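Local coordinates for protein eukaryotic Translation Initiation 4E (Schistosoma mansoni, PDB 3HXI) that binds the 7-methylguanosine cap of mRNA and, as in other eIF4E proteins, probably helps to start translation, under the control of 4E-binding proteins, at residues L12-R24 against G61-P73. Numbering follows the deposited sequence. Where two conformers were deposited one is given.
Sequences LQDSWSYYLFQFR and GKDLYMFKSDIMP. With GTG (7-methyl-guanosine-5'-triphosphate-5'-guanosine), chain C.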
ATOM      1  N   LEU A  12      -0.795   3.474  17.169  1.00 21.36           N
ATOM      2  CA  LEU A  12       0.056   2.868  16.151  1.00 20.03           C
ATOM      3  C   LEU A  12       1.446   3.491  16.147  1.00 20.47           C
ATOM      4  O   LEU A  12       1.629   4.640  16.569  1.00 20.64           O
ATOM      5  CB  LEU A  12      -0.572   3.052  14.772  1.00 19.98           C
ATOM      6  CG  LEU A  12      -1.995   2.554  14.561  1.00 19.24           C
ATOM      7  CD1 LEU A  12      -2.418   2.965  13.168  1.00 18.86           C
ATOM      8  CD2 LEU A  12      -2.068   1.059  14.702  1.00 18.18           C
ATOM      9  N   GLN A  13       2.409   2.715  15.654  1.00 20.48           N
ATOM     10  CA  GLN A  13       3.760   3.206  15.341  1.00 20.17           C
ATOM     11  C   GLN A  13       3.730   4.492  14.531  1.00 20.66           C
ATOM     12  O   GLN A  13       4.504   5.416  14.815  1.00 19.27           O
ATOM     13  CB  GLN A  13       4.578   2.143  14.595  1.00 19.99           C
ATOM     14  CG  GLN A  13       5.959   2.647  14.132  1.00 19.47           C
ATOM     15  CD  GLN A  13       6.847   3.061  15.305  1.00 24.11           C
ATOM     16  OE1 GLN A  13       6.661   2.604  16.436  1.00 23.83           O
ATOM     17  NE2 GLN A  13       7.811   3.929  15.037  1.00 25.67           N
ATOM     18  N   ASP A  14       2.830   4.562  13.543  1.00 18.95           N
ATOM     19  CA  ASP A  14       2.682   5.763  12.730  1.00 19.46           C
ATOM     20  C   ASP A  14       1.253   6.227  12.579  1.00 18.49           C
ATOM     21  O   ASP A  14       0.314   5.436  12.699  1.00 20.04           O
ATOM     22  CB  ASP A  14       3.262   5.530  11.322  1.00 19.87           C
ATOM     23  CG  ASP A  14       4.746   5.734  11.277  1.00 21.72           C
ATOM     24  OD1 ASP A  14       5.174   6.911  11.299  1.00 24.34           O
ATOM     25  OD2 ASP A  14       5.486   4.729  11.243  1.00 20.56           O
ATOM     26  N   SER A  15       1.110   7.522  12.301  1.00 18.67           N
ATOM     27  CA  SER A  15      -0.136   8.081  11.802  0.50 18.22           C
ATOM     28  C   SER A  15      -0.203   7.875  10.293  1.00 18.09           C
ATOM     29  O   SER A  15       0.809   8.031   9.596  1.00 18.95           O
ATOM     30  CB  SER A  15      -0.218   9.572  12.109  0.50 18.34           C
ATOM     31  OG  SER A  15      -1.467  10.076  11.699  0.50 17.44           O
ATOM     32  N   TRP A  16      -1.390   7.518   9.810  1.00 17.94           N
ATOM     33  CA  TRP A  16      -1.636   7.210   8.395  1.00 18.56           C
ATOM     34  C   TRP A  16      -2.780   8.036   7.865  1.00 18.63           C
ATOM     35  O   TRP A  16      -3.721   8.358   8.599  1.00 19.20           O
ATOM     36  CB  TRP A  16      -1.983   5.717   8.214  1.00 18.92           C
ATOM     37  CG  TRP A  16      -0.926   4.798   8.667  1.00 17.24           C
ATOM     38  CD1 TRP A  16      -0.743   4.327   9.937  1.00 16.95           C
ATOM     39  CD2 TRP A  16       0.097   4.194   7.864  1.00 18.99           C
ATOM     40  NE1 TRP A  16       0.354   3.505   9.985  1.00 17.63           N
ATOM     41  CE2 TRP A  16       0.884   3.393   8.725  1.00 16.37           C
ATOM     42  CE3 TRP A  16       0.433   4.263   6.506  1.00 16.40           C
ATOM     43  CZ2 TRP A  16       1.988   2.663   8.277  1.00 17.34           C
ATOM     44  CZ3 TRP A  16       1.527   3.519   6.049  1.00 18.93           C
ATOM     45  CH2 TRP A  16       2.297   2.737   6.936  1.00 16.29           C
ATOM     46  N   SER A  17      -2.714   8.359   6.576  1.00 17.93           N
ATOM     47  CA  SER A  17      -3.833   9.006   5.907  1.00 18.67           C
ATOM     48  C   SER A  17      -4.347   8.155   4.747  1.00 18.50           C
ATOM     49  O   SER A  17      -3.579   7.434   4.101  1.00 17.84           O
ATOM     50  CB  SER A  17      -3.458  10.405   5.449  1.00 18.21           C
ATOM     51  OG  SER A  17      -3.201  11.215   6.588  1.00 19.82           O
ATOM     52  N   TYR A  18      -5.653   8.224   4.524  1.00 18.04           N
ATOM     53  CA  TYR A  18      -6.326   7.359   3.570  1.00 18.09           C
ATOM     54  C   TYR A  18      -6.958   8.228   2.494  1.00 18.44           C
ATOM     55  O   TYR A  18      -7.678   9.203   2.788  1.00 18.39           O
ATOM     56  CB  TYR A  18      -7.388   6.548   4.301  1.00 17.63           C
ATOM     57  CG  TYR A  18      -7.820   5.241   3.658  1.00 18.79           C
ATOM     58  CD1 TYR A  18      -9.005   5.165   2.929  1.00 21.40           C
ATOM     59  CD2 TYR A  18      -7.081   4.060   3.841  1.00 21.10           C
ATOM     60  CE1 TYR A  18      -9.436   3.959   2.376  1.00 20.01           C
ATOM     61  CE2 TYR A  18      -7.500   2.848   3.277  1.00 20.81           C
ATOM     62  CZ  TYR A  18      -8.693   2.813   2.555  1.00 18.93           C
ATOM     63  OH  TYR A  18      -9.148   1.634   2.001  1.00 19.01           O
ATOM     64  N   TYR A  19      -6.696   7.878   1.243  1.00 17.70           N
ATOM     65  CA  TYR A  19      -7.146   8.697   0.133  1.00 17.95           C
ATOM     66  C   TYR A  19      -7.901   7.877  -0.880  1.00 17.82           C
ATOM     67  O   TYR A  19      -7.632   6.685  -1.055  1.00 17.98           O
ATOM     68  CB  TYR A  19      -5.941   9.309  -0.606  1.00 19.06           C
ATOM     69  CG  TYR A  19      -4.975  10.099   0.231  1.00 19.25           C
ATOM     70  CD1 TYR A  19      -4.978  11.487   0.185  1.00 19.22           C
ATOM     71  CD2 TYR A  19      -4.023   9.460   1.046  1.00 19.60           C
ATOM     72  CE1 TYR A  19      -4.078  12.238   0.941  1.00 20.41           C
ATOM     73  CE2 TYR A  19      -3.122  10.197   1.805  1.00 17.46           C
ATOM     74  CZ  TYR A  19      -3.161  11.584   1.754  1.00 21.49           C
ATOM     75  OH  TYR A  19      -2.277  12.328   2.501  1.00 21.89           O
ATOM     76  N   LEU A  20      -8.842   8.541  -1.554  1.00 17.27           N
ATOM     77  CA  LEU A  20      -9.513   8.001  -2.734  1.00 17.60           C
ATOM     78  C   LEU A  20      -9.074   8.752  -3.958  1.00 17.74           C
ATOM     79  O   LEU A  20      -9.087   9.983  -3.976  1.00 18.14           O
ATOM     80  CB  LEU A  20     -11.040   8.157  -2.603  1.00 17.07           C
ATOM     81  CG  LEU A  20     -11.641   7.833  -1.234  1.00 20.17           C
ATOM     82  CD1 LEU A  20     -13.154   8.073  -1.251  1.00 21.95           C
ATOM     83  CD2 LEU A  20     -11.327   6.388  -0.788  1.00 25.00           C
ATOM     84  N   PHE A  21      -8.691   8.009  -4.991  1.00 18.12           N
ATOM     85  CA  PHE A  21      -8.439   8.585  -6.305  1.00 18.76           C
ATOM     86  C   PHE A  21      -9.690   8.427  -7.168  1.00 20.47           C
ATOM     87  O   PHE A  21     -10.096   7.317  -7.469  1.00 19.71           O
ATOM     88  CB  PHE A  21      -7.239   7.899  -6.995  1.00 19.51           C
ATOM     89  CG  PHE A  21      -6.999   8.405  -8.387  1.00 17.58           C
ATOM     90  CD1 PHE A  21      -6.118   9.455  -8.608  1.00 17.06           C
ATOM     91  CD2 PHE A  21      -7.697   7.874  -9.464  1.00 19.97           C
ATOM     92  CE1 PHE A  21      -5.921   9.956  -9.887  1.00 19.15           C
ATOM     93  CE2 PHE A  21      -7.497   8.362 -10.749  1.00 21.72           C
ATOM     94  CZ  PHE A  21      -6.623   9.426 -10.956  1.00 19.70           C
ATOM     95  N   GLN A  22     -10.300   9.532  -7.571  1.00 22.20           N
ATOM     96  CA  GLN A  22     -11.472   9.444  -8.445  1.00 23.69           C
ATOM     97  C   GLN A  22     -11.305  10.336  -9.640  1.00 24.83           C
ATOM     98  O   GLN A  22     -11.245  11.559  -9.486  1.00 25.31           O
ATOM     99  CB  GLN A  22     -12.726   9.854  -7.682  1.00 24.23           C
ATOM    100  CG  GLN A  22     -13.091   8.951  -6.507  1.00 25.41           C
ATOM    101  CD  GLN A  22     -14.136   9.591  -5.617  1.00 28.28           C
ATOM    102  OE1 GLN A  22     -13.870  10.592  -4.965  1.00 27.41           O
ATOM    103  NE2 GLN A  22     -15.328   9.012  -5.587  1.00 26.31           N
ATOM    104  N   PHE A  23     -11.222   9.743 -10.831  1.00 25.97           N
ATOM    105  CA  PHE A  23     -10.980  10.536 -12.033  1.00 27.02           C
ATOM    106  C   PHE A  23     -12.225  11.324 -12.421  1.00 27.26           C
ATOM    107  O   PHE A  23     -13.316  10.768 -12.509  1.00 26.32           O
ATOM    108  CB  PHE A  23     -10.536   9.695 -13.234  1.00 28.13           C
ATOM    109  CG  PHE A  23     -10.701  10.411 -14.558  1.00 30.48           C
ATOM    110  CD1 PHE A  23      -9.786  11.391 -14.955  1.00 33.03           C
ATOM    111  CD2 PHE A  23     -11.777  10.126 -15.391  1.00 33.11           C
ATOM    112  CE1 PHE A  23      -9.937  12.075 -16.159  1.00 34.28           C
ATOM    113  CE2 PHE A  23     -11.937  10.801 -16.604  1.00 34.25           C
ATOM    114  CZ  PHE A  23     -11.008  11.780 -16.985  1.00 32.26           C
ATOM    115  N   ARG A  24     -12.036  12.619 -12.633  1.00 27.88           N
ATOM    116  CA  ARG A  24     -13.008  13.430 -13.346  1.00 29.09           C
ATOM    117  C   ARG A  24     -12.280  14.207 -14.431  1.00 29.92           C
ATOM    118  O   ARG A  24     -11.098  14.572 -14.273  1.00 29.15           O
ATOM    119  CB  ARG A  24     -13.776  14.363 -12.401  1.00 28.78           C
ATOM    120  CG  ARG A  24     -14.761  13.637 -11.469  1.00 29.02           C
ATOM    121  CD  ARG A  24     -14.101  13.258 -10.138  1.00 30.59           C
ATOM    122  NE  ARG A  24     -13.976  14.421  -9.260  1.00 29.78           N
ATOM    123  CZ  ARG A  24     -13.096  14.544  -8.264  1.00 30.25           C
ATOM    124  NH1 ARG A  24     -13.093  15.655  -7.543  1.00 25.55           N
ATOM    125  NH2 ARG A  24     -12.226  13.568  -7.975  1.00 27.55           N
ATOM    126  N   GLY A  61     -10.834   1.748 -11.926  1.00 28.91           N
ATOM    127  CA  GLY A  61     -10.120   3.016 -12.077  1.00 28.26           C
ATOM    128  C   GLY A  61     -10.215   3.965 -10.892  1.00 27.94           C
ATOM    129  O   GLY A  61      -9.617   5.055 -10.937  1.00 28.99           O
ATOM    130  N   LYS A  62     -10.982   3.584  -9.860  1.00 26.78           N
ATOM    131  CA  LYS A  62     -11.074   4.339  -8.593  1.00 25.26           C
ATOM    132  C   LYS A  62     -10.150   3.654  -7.602  1.00 23.69           C
ATOM    133  O   LYS A  62     -10.314   2.472  -7.332  1.00 23.55           O
ATOM    134  CB  LYS A  62     -12.497   4.353  -8.042  1.00 25.41           C
ATOM    135  CG  LYS A  62     -12.604   4.886  -6.586  1.00 26.64           C
ATOM    136  CD  LYS A  62     -14.061   5.098  -6.151  1.00 27.68           C
ATOM    137  CE  LYS A  62     -14.210   4.986  -4.630  1.00 30.41           C
ATOM    138  NZ  LYS A  62     -15.503   5.579  -4.157  1.00 33.68           N
ATOM    139  N   ASP A  63      -9.166   4.379  -7.091  1.00 21.00           N
ATOM    140  CA  ASP A  63      -8.073   3.743  -6.375  1.00 19.67           C
ATOM    141  C   ASP A  63      -8.054   4.160  -4.904  1.00 19.89           C
ATOM    142  O   ASP A  63      -8.582   5.210  -4.548  1.00 20.46           O
ATOM    143  CB  ASP A  63      -6.726   4.075  -7.045  1.00 19.26           C
ATOM    144  CG  ASP A  63      -6.639   3.594  -8.500  1.00 18.84           C
ATOM    145  OD1 ASP A  63      -7.488   2.803  -8.914  1.00 20.43           O
ATOM    146  OD2 ASP A  63      -5.703   4.002  -9.238  1.00 19.51           O
ATOM    147  N   LEU A  64      -7.432   3.328  -4.071  1.00 19.49           N
ATOM    148  CA  LEU A  64      -7.274   3.576  -2.644  1.00 18.84           C
ATOM    149  C   LEU A  64      -5.782   3.702  -2.336  1.00 19.22           C
ATOM    150  O   LEU A  64      -4.979   2.866  -2.777  1.00 17.53           O
ATOM    151  CB  LEU A  64      -7.848   2.414  -1.838  1.00 18.56           C
ATOM    152  CG  LEU A  64      -9.258   1.937  -2.192  1.00 20.45           C
ATOM    153  CD1 LEU A  64      -9.596   0.655  -1.391  1.00 20.28           C
ATOM    154  CD2 LEU A  64     -10.267   3.053  -1.933  1.00 19.64           C
ATOM    155  N   TYR A  65      -5.429   4.750  -1.592  1.00 18.44           N
ATOM    156  CA  TYR A  65      -4.038   5.017  -1.189  1.00 17.35           C
ATOM    157  C   TYR A  65      -3.976   5.140   0.323  1.00 18.25           C
ATOM    158  O   TYR A  65      -4.750   5.918   0.907  1.00 17.80           O
ATOM    159  CB  TYR A  65      -3.549   6.348  -1.797  1.00 18.48           C
ATOM    160  CG  TYR A  65      -3.209   6.308  -3.282  1.00 16.26           C
ATOM    161  CD1 TYR A  65      -1.865   6.308  -3.706  1.00 16.78           C
ATOM    162  CD2 TYR A  65      -4.220   6.265  -4.260  1.00 18.91           C
ATOM    163  CE1 TYR A  65      -1.538   6.262  -5.062  1.00 18.91           C
ATOM    164  CE2 TYR A  65      -3.904   6.222  -5.622  1.00 15.97           C
ATOM    165  CZ  TYR A  65      -2.554   6.223  -6.014  1.00 18.28           C
ATOM    166  OH  TYR A  65      -2.203   6.161  -7.357  1.00 19.35           O
ATOM    167  N   MET A  66      -3.061   4.407   0.960  1.00 16.50           N
ATOM    168  CA  MET A  66      -2.832   4.588   2.403  1.00 18.49           C
ATOM    169  C   MET A  66      -1.357   4.869   2.664  1.00 17.51           C
ATOM    170  O   MET A  66      -0.503   4.009   2.401  1.00 16.87           O
ATOM    171  CB  MET A  66      -3.300   3.390   3.233  1.00 17.24           C
ATOM    172  CG  MET A  66      -3.131   3.621   4.757  1.00 22.30           C
ATOM    173  SD  MET A  66      -3.242   2.146   5.790  1.00 21.87           S
ATOM    174  CE  MET A  66      -1.635   1.397   5.471  1.00 22.62           C
ATOM    175  N   PHE A  67      -1.073   6.079   3.155  1.00 16.86           N
ATOM    176  CA  PHE A  67       0.298   6.564   3.322  1.00 17.41           C
ATOM    177  C   PHE A  67       0.558   7.131   4.717  1.00 17.89           C
ATOM    178  O   PHE A  67      -0.342   7.707   5.320  1.00 17.09           O
ATOM    179  CB  PHE A  67       0.595   7.633   2.252  1.00 18.17           C
ATOM    180  CG  PHE A  67       1.036   7.038   0.935  1.00 16.62           C
ATOM    181  CD1 PHE A  67       2.356   7.149   0.509  1.00 15.85           C
ATOM    182  CD2 PHE A  67       0.133   6.322   0.148  1.00 15.22           C
ATOM    183  CE1 PHE A  67       2.783   6.551  -0.708  1.00 17.40           C
ATOM    184  CE2 PHE A  67       0.549   5.721  -1.068  1.00 14.06           C
ATOM    185  CZ  PHE A  67       1.873   5.840  -1.486  1.00 16.64           C
ATOM    186  N   LYS A  68       1.784   6.985   5.224  1.00 18.82           N
ATOM    187  CA  LYS A  68       2.162   7.647   6.479  1.00 19.15           C
ATOM    188  C   LYS A  68       1.799   9.106   6.291  1.00 20.19           C
ATOM    189  O   LYS A  68       2.089   9.680   5.228  1.00 20.34           O
ATOM    190  CB  LYS A  68       3.664   7.464   6.798  1.00 19.19           C
ATOM    191  CG  LYS A  68       4.014   6.024   7.108  1.00 18.64           C
ATOM    192  CD  LYS A  68       5.403   5.833   7.676  1.00 21.07           C
ATOM    193  CE  LYS A  68       5.696   4.364   7.938  1.00 21.43           C
ATOM    194  NZ  LYS A  68       7.130   4.178   8.257  1.00 23.69           N
ATOM    195  N   SER A  69       1.147   9.695   7.308  1.00 21.35           N
ATOM    196  CA  SER A  69       0.499  11.007   7.189  0.50 21.34           C
ATOM    197  C   SER A  69       1.378  12.134   6.640  1.00 22.15           C
ATOM    198  O   SER A  69       0.888  13.039   5.970  1.00 23.08           O
ATOM    199  CB  SER A  69      -0.099  11.434   8.537  0.50 21.48           C
ATOM    200  OG  SER A  69       0.900  11.485   9.538  0.50 19.88           O
ATOM    201  N   ASP A  70       2.671  12.085   6.926  1.00 22.59           N
ATOM    202  CA  ASP A  70       3.581  13.145   6.448  1.00 23.76           C
ATOM    203  C   ASP A  70       3.977  13.011   4.978  1.00 22.74           C
ATOM    204  O   ASP A  70       4.657  13.883   4.429  1.00 22.60           O
ATOM    205  CB  ASP A  70       4.834  13.216   7.319  1.00 25.35           C
ATOM    206  CG  ASP A  70       4.611  14.018   8.589  1.00 31.08           C
ATOM    207  OD1 ASP A  70       3.705  14.884   8.595  1.00 34.34           O
ATOM    208  OD2 ASP A  70       5.345  13.787   9.574  1.00 38.60           O
ATOM    209  N   ILE A  71       3.546  11.919   4.355  1.00 21.59           N
ATOM    210  CA  ILE A  71       3.944  11.596   2.988  1.00 21.85           C
ATOM    211  C   ILE A  71       2.740  11.714   2.065  1.00 21.54           C
ATOM    212  O   ILE A  71       1.758  10.987   2.220  1.00 21.01           O
ATOM    213  CB  ILE A  71       4.491  10.150   2.886  1.00 20.81           C
ATOM    214  CG1 ILE A  71       5.603   9.924   3.916  1.00 22.09           C
ATOM    215  CG2 ILE A  71       4.982   9.867   1.448  1.00 20.66           C
ATOM    216  CD1 ILE A  71       6.125   8.515   3.960  1.00 22.65           C
ATOM    217  N   MET A  72       2.819  12.634   1.113  1.00 22.46           N
ATOM    218  CA  MET A  72       1.794  12.767   0.099  1.00 23.92           C
ATOM    219  C   MET A  72       1.823  11.524  -0.790  1.00 22.30           C
ATOM    220  O   MET A  72       2.905  10.985  -1.076  1.00 20.68           O
ATOM    221  CB  MET A  72       2.024  14.031  -0.740  1.00 24.48           C
ATOM    222  CG  MET A  72       1.629  15.311  -0.023  1.00 27.40           C
ATOM    223  SD  MET A  72       1.915  16.763  -1.047  1.00 32.51           S
ATOM    224  CE  MET A  72       3.712  16.806  -1.062  1.00 31.55           C
ATOM    225  N   PRO A  73       0.638  11.033  -1.190  1.00 22.17           N
ATOM    226  CA  PRO A  73       0.595   9.832  -2.021  1.00 22.02           C
ATOM    227  C   PRO A  73       0.881  10.122  -3.498  1.00 23.03           C
ATOM    228  O   PRO A  73       0.018   9.906  -4.352  1.00 23.35           O
ATOM    229  CB  PRO A  73      -0.850   9.352  -1.841  1.00 22.44           C
ATOM    230  CG  PRO A  73      -1.620  10.605  -1.650  1.00 21.56           C
ATOM    231  CD  PRO A  73      -0.722  11.527  -0.867  1.00 21.57           C
TER
HETATM  232  PA  GTG C 501      -1.785   4.309 -13.099  1.00 21.25           P
HETATM  233  O1A GTG C 501      -3.215   4.585 -12.722  1.00 20.05           O
HETATM  234  O2A GTG C 501      -0.784   3.773 -12.098  1.00 23.21           O
HETATM  235  O3A GTG C 501      -1.661   3.392 -14.412  1.00 21.39           O
HETATM  236  PB  GTG C 501      -2.772   2.537 -15.163  1.00 22.28           P
HETATM  237  O1B GTG C 501      -3.479   1.599 -14.215  1.00 21.88           O
HETATM  238  O2B GTG C 501      -2.075   1.974 -16.396  1.00 20.60           O
HETATM  239  O3B GTG C 501      -3.747   3.708 -15.677  1.00 20.52           O
HETATM  240  N9A GTG C 501       0.256   9.180 -12.190  1.00 21.80           N
HETATM  241  C8A GTG C 501       0.228   8.076 -11.436  1.00 20.77           C
HETATM  242  N7A GTG C 501       0.877   8.328 -10.277  1.00 20.35           N
HETATM  243  C7X GTG C 501       1.040   7.327  -9.193  1.00 20.75           C
HETATM  244  C5A GTG C 501       1.304   9.592 -10.324  1.00 20.56           C
HETATM  245  C6A GTG C 501       2.025  10.361  -9.402  1.00 22.64           C
HETATM  246  O6A GTG C 501       2.403   9.919  -8.292  1.00 20.99           O
HETATM  247  N1A GTG C 501       2.336  11.634  -9.750  1.00 22.15           N
HETATM  248  C2A GTG C 501       1.926  12.140 -10.956  1.00 22.57           C
HETATM  249  N2A GTG C 501       2.215  13.402 -11.321  1.00 22.37           N
HETATM  250  N3A GTG C 501       1.225  11.393 -11.839  1.00 21.59           N
HETATM  251  C4A GTG C 501       0.907  10.125 -11.525  1.00 21.15           C
HETATM  252  O5D GTG C 501      -1.191   5.690 -13.598  1.00 21.02           O
HETATM  253  C5D GTG C 501      -1.830   6.368 -14.674  1.00 20.59           C
HETATM  254  C4D GTG C 501      -1.166   7.710 -14.882  1.00 21.64           C
HETATM  255  O4D GTG C 501      -1.432   8.526 -13.750  1.00 20.99           O
HETATM  256  C3D GTG C 501       0.345   7.642 -14.984  1.00 23.31           C
HETATM  257  O3D GTG C 501       0.761   7.286 -16.301  1.00 22.81           O
HETATM  258  C2D GTG C 501       0.735   9.048 -14.597  1.00 23.34           C
HETATM  259  O2D GTG C 501       0.579   9.924 -15.724  1.00 23.97           O
HETATM  260  C1D GTG C 501      -0.314   9.388 -13.544  1.00 22.42           C
HETATM  261  PG  GTG C 501      -5.192   3.541 -16.359  1.00 21.25           P
HETATM  262  O1G GTG C 501      -5.834   2.222 -16.071  1.00 21.42           O
HETATM  263  O2G GTG C 501      -5.094   4.031 -17.793  1.00 22.85           O
HETATM  264  O5E GTG C 501      -5.986   4.675 -15.541  1.00 22.25           O
HETATM  265  C5E GTG C 501      -6.341   4.460 -14.177  1.00 20.85           C
HETATM  266  C4E GTG C 501      -7.162   5.627 -13.668  1.00 22.56           C
HETATM  267  O4E GTG C 501      -6.354   6.807 -13.701  1.00 21.11           O
HETATM  268  C3E GTG C 501      -8.366   5.929 -14.540  1.00 23.30           C
HETATM  269  O3E GTG C 501      -9.356   6.535 -13.691  1.00 24.31           O
HETATM  270  C2E GTG C 501      -7.872   6.987 -15.517  1.00 22.62           C
HETATM  271  O2E GTG C 501      -8.928   7.819 -16.025  1.00 22.59           O
HETATM  272  C1E GTG C 501      -6.926   7.764 -14.612  1.00 24.52           C
HETATM  273  N9B GTG C 501      -5.792   8.461 -15.250  1.00 24.29           N
HETATM  274  C8B GTG C 501      -4.882   7.599 -15.966  1.00 26.24           C
HETATM  275  N7B GTG C 501      -3.882   8.564 -16.413  1.00 26.72           N
HETATM  276  C5B GTG C 501      -4.228   9.796 -15.933  1.00 26.85           C
HETATM  277  C6B GTG C 501      -3.614  11.132 -16.042  1.00 27.70           C
HETATM  278  O6B GTG C 501      -2.541  11.235 -16.695  1.00 26.90           O
HETATM  279  N1B GTG C 501      -4.250  12.180 -15.445  1.00 26.77           N
HETATM  280  C2B GTG C 501      -5.424  12.019 -14.742  1.00 27.23           C
HETATM  281  N2B GTG C 501      -6.038  13.072 -14.146  1.00 26.10           N
HETATM  282  N3B GTG C 501      -6.034  10.817 -14.603  1.00 26.54           N
HETATM  283  C4B GTG C 501      -5.477   9.721 -15.155  1.00 25.36           C
HETATM  284  O   HOH W   1      -2.046  13.602   6.275  1.00 27.92           O
HETATM  285  O   HOH W   2      -0.322  10.925   3.674  1.00 26.34           O
HETATM  286  O   HOH W   3     -11.606   6.936 -10.843  1.00 34.36           O
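The six-membered ring of Trp16 is clamped between two side chains of strand 63-68. Lys68 CG lies over one face, 3.8 Å from the centroid of that Trp16 ring, and Met66 CE over the opposite face, 4.0 Å from the same centroid; both are CH-pi contacts set toward the rim. Lys68 runs alongside the indole, and its chain, extended beyond CG, takes NZ past the ring to a long salt bridge with Asp14 OD2 (3.5 Å); NZ also donates to the carbonyl of Asp118. Farther along, Pro73 closes over Tyr19 at about a right angle, CG 3.6 Å above the middle of the Tyr19 ring and only 4° off its normal. With CG anti to the carbonyl carbon (chi1 -55°), Tyr19 also turns an edge of its ring to Tyr65 O. At the cap end, the edge of Phe21 meets Gly61 O, which accepts a hydrogen bond from O3E of the cap analogue (3.1 Å). Paired backbone bonds join Ser17 with Phe67, Tyr19 with Tyr65 and Phe21 with Asp63 in antiparallel register, and Ser69 N extends the series to Ser15 O (2.8 Å). Strands 33-41 and 121-127 flank the pair in the eIF4E sheet, while helix 96-108 packs against Leu64 and Met66 on the face they share with Tyr18, its Trp100 NE1 hydrogen-bonded to Tyr18 OH.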